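Local coordinates for protein probable UbiX-like flavin prenyltransferase (Escherichia coli, PDB 1SBZ) that probably transfers a prenyl group from dimethylallyl phosphate to reduced FMN, making the prenylated flavin cofactor used by a phenolic acid decarboxylase, at residues 6-11 with 81-86. Residues are numbered along the deposited sequence; the frame is centred on the assembly and turned at random.
Sequences GMTGAT and MIVIPC. With FMN (flavin mononucleotide), chain H.
Gly6 O is gripped by two groups of the segment 81-86: Ile84 N gives it a hydrogen bond of 2.9 Å, and the CA-H of Val83 adds a weaker contact, with Val83 CA 3.3 Å from Gly6 O. The N-H of the same glycine reaches Ile82 O at 2.7 Å, almost in line with the carbonyl. Together these bonds set Gly6 beside Val83 in parallel register. Beyond them the strands part where the second chain turns a corner at Ile84 and Pro85, which a cis peptide bond joins. Met7, its CG swung anti to its own carbonyl carbon (chi1 -71°), lays that CG 3.3 Å from Ile84 O, a buried carbonyl that finds no polar partner. Thr8 brings CB close against Pro85 O, while its hydroxyl bonds to Thr90. The Pro85 ring packs against the loop 8-11, its CG 3.3 Å from Ala10 O and 4.0 Å from Ala10 CB. On the flavin side of that loop, Gly9 N donates to phosphate oxygen O1P of FMN at 2.8 Å, Gly9 O accepts from ribityl O2' at 2.6 Å, and Thr11 N makes a longer bond to O4 of the isoalloxazine. Thr11 OG1 bonds to Glu46 and to Phe151 N of a neighbouring subunit. Central parallel strands whose C-terminal loops hold FMN are the hallmark of the Rossmann-like flavoprotein fold of the UbiX/PAD1 family.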
loop_
_atom_site.group_PDB
_atom_site.type_symbol
_atom_site.label_atom_id
_atom_site.label_comp_id
_atom_site.label_asym_id
_atom_site.label_seq_id
_atom_site.Cartn_x
_atom_site.Cartn_y
_atom_site.Cartn_z
ATOM N N GLY D 6 27.146 6.271 -18.848
ATOM C CA GLY D 6 26.307 7.412 -19.173
ATOM C C GLY D 6 26.796 8.595 -18.363
ATOM O O GLY D 6 27.163 8.440 -17.203
HETATM N N MSE D 7 26.832 9.771 -18.974
HETATM C CA MSE D 7 27.126 10.986 -18.228
HETATM C C MSE D 7 25.994 11.952 -18.401
HETATM O O MSE D 7 25.389 12.043 -19.466
HETATM C CB MSE D 7 28.450 11.617 -18.648
HETATM C CG MSE D 7 29.671 10.832 -18.207
HETATM SE SE MSE D 7 31.324 11.845 -18.455
HETATM C CE MSE D 7 31.012 13.354 -17.250
ATOM N N THR D 8 25.744 12.712 -17.350
ATOM C CA THR D 8 24.521 13.466 -17.233
ATOM C C THR D 8 24.788 14.839 -16.589
ATOM O O THR D 8 25.798 15.015 -15.916
ATOM C CB THR D 8 23.548 12.555 -16.457
ATOM O OG1 THR D 8 22.637 11.940 -17.382
ATOM C CG2 THR D 8 22.708 13.287 -15.532
ATOM N N GLY D 9 23.888 15.797 -16.807
ATOM C CA GLY D 9 24.125 17.200 -16.456
ATOM C C GLY D 9 23.954 17.593 -14.997
ATOM O O GLY D 9 23.431 18.660 -14.698
ATOM N N ALA D 10 24.389 16.735 -14.085
ATOM C CA ALA D 10 24.502 17.118 -12.685
ATOM C C ALA D 10 25.921 17.610 -12.440
ATOM O O ALA D 10 26.871 17.164 -13.094
ATOM C CB ALA D 10 24.175 15.946 -11.771
ATOM N N THR D 11 26.078 18.538 -11.503
ATOM C CA THR D 11 27.416 18.978 -11.166
ATOM C C THR D 11 28.191 17.747 -10.675
ATOM O O THR D 11 27.639 16.885 -9.998
ATOM C CB THR D 11 27.392 20.167 -10.173
ATOM O OG1 THR D 11 28.732 20.519 -9.816
ATOM C CG2 THR D 11 26.736 19.794 -8.840
HETATM N N MSE D 81 26.056 -0.994 -16.665
HETATM C CA MSE D 81 26.033 0.429 -16.972
HETATM C C MSE D 81 26.242 1.251 -15.705
HETATM O O MSE D 81 25.743 0.893 -14.644
HETATM C CB MSE D 81 24.695 0.801 -17.626
HETATM C CG MSE D 81 24.496 2.288 -17.938
HETATM SE SE MSE D 81 22.927 2.580 -19.059
HETATM C CE MSE D 81 23.107 4.470 -19.338
ATOM N N ILE D 82 26.997 2.340 -15.829
ATOM C CA ILE D 82 27.162 3.323 -14.763
ATOM C C ILE D 82 26.694 4.669 -15.292
ATOM O O ILE D 82 27.069 5.066 -16.390
ATOM C CB ILE D 82 28.652 3.429 -14.314
ATOM C CG1 ILE D 82 29.205 2.058 -13.933
ATOM C CG2 ILE D 82 28.800 4.403 -13.134
ATOM C CD1 ILE D 82 30.722 1.978 -13.871
ATOM N N VAL D 83 25.873 5.374 -14.526
ATOM C CA VAL D 83 25.529 6.753 -14.877
ATOM C C VAL D 83 26.183 7.660 -13.841
ATOM O O VAL D 83 25.836 7.601 -12.656
ATOM C CB VAL D 83 24.001 6.983 -14.935
ATOM C CG1 VAL D 83 23.684 8.378 -15.471
ATOM C CG2 VAL D 83 23.318 5.904 -15.795
ATOM N N ILE D 84 27.126 8.488 -14.294
ATOM C CA ILE D 84 28.002 9.248 -13.396
ATOM C C ILE D 84 28.425 10.629 -13.939
ATOM O O ILE D 84 29.118 10.711 -14.961
ATOM C CB ILE D 84 29.249 8.383 -13.027
ATOM C CG1 ILE D 84 30.162 9.124 -12.049
ATOM C CG2 ILE D 84 29.994 7.894 -14.302
ATOM C CD1 ILE D 84 31.300 8.261 -11.507
ATOM N N PRO D 85 27.985 11.715 -13.291
ATOM C CA PRO D 85 26.976 11.662 -12.228
ATOM C C PRO D 85 25.610 11.472 -12.863
ATOM O O PRO D 85 25.466 11.650 -14.082
ATOM C CB PRO D 85 27.048 13.060 -11.613
ATOM C CG PRO D 85 27.458 13.939 -12.771
ATOM C CD PRO D 85 28.418 13.095 -13.575
ATOM N N CYS D 86 24.622 11.117 -12.048
ATOM C CA CYS D 86 23.254 10.951 -12.525
ATOM C C CYS D 86 22.389 12.083 -11.971
ATOM O O CYS D 86 22.278 12.272 -10.751
ATOM C CB CYS D 86 22.705 9.574 -12.126
ATOM S SG CYS D 86 21.009 9.251 -12.673
HETATM N N1 FMN H . 20.500 18.613 -11.854
HETATM C C2 FMN H . 20.510 17.720 -10.807
HETATM O O2 FMN H . 19.585 16.921 -10.725
HETATM N N3 FMN H . 21.535 17.741 -9.881
HETATM C C4 FMN H . 22.566 18.664 -10.015
HETATM O O4 FMN H . 23.591 18.506 -9.345
HETATM C C4A FMN H . 22.553 19.573 -11.090
HETATM N N5 FMN H . 23.562 20.507 -11.262
HETATM C C5A FMN H . 23.529 21.390 -12.337
HETATM C C6 FMN H . 24.552 22.327 -12.510
HETATM C C7 FMN H . 24.529 23.218 -13.594
HETATM C C7M FMN H . 25.805 23.936 -13.952
HETATM C C8 FMN H . 23.469 23.169 -14.508
HETATM C C8M FMN H . 23.523 23.917 -15.819
HETATM C C9 FMN H . 22.455 22.235 -14.331
HETATM C C9A FMN H . 22.479 21.341 -13.252
HETATM N N10 FMN H . 21.456 20.412 -13.082
HETATM C C10 FMN H . 21.501 19.539 -12.007
HETATM C "C1'" FMN H . 20.194 20.529 -13.893
HETATM C "C2'" FMN H . 20.211 19.501 -15.020
HETATM O "O2'" FMN H . 21.367 19.691 -15.809
HETATM C "C3'" FMN H . 18.936 19.548 -15.869
HETATM O "O3'" FMN H . 17.847 19.032 -15.117
HETATM C "C4'" FMN H . 19.060 18.804 -17.204
HETATM O "O4'" FMN H . 17.813 18.753 -17.873
HETATM C "C5'" FMN H . 19.564 17.374 -17.043
HETATM O "O5'" FMN H . 19.439 16.679 -18.273
HETATM P P FMN H . 20.281 15.320 -18.477
HETATM O O1P FMN H . 21.740 15.707 -18.602
HETATM O O2P FMN H . 19.763 14.663 -19.721
HETATM O O3P FMN H . 20.074 14.421 -17.273
#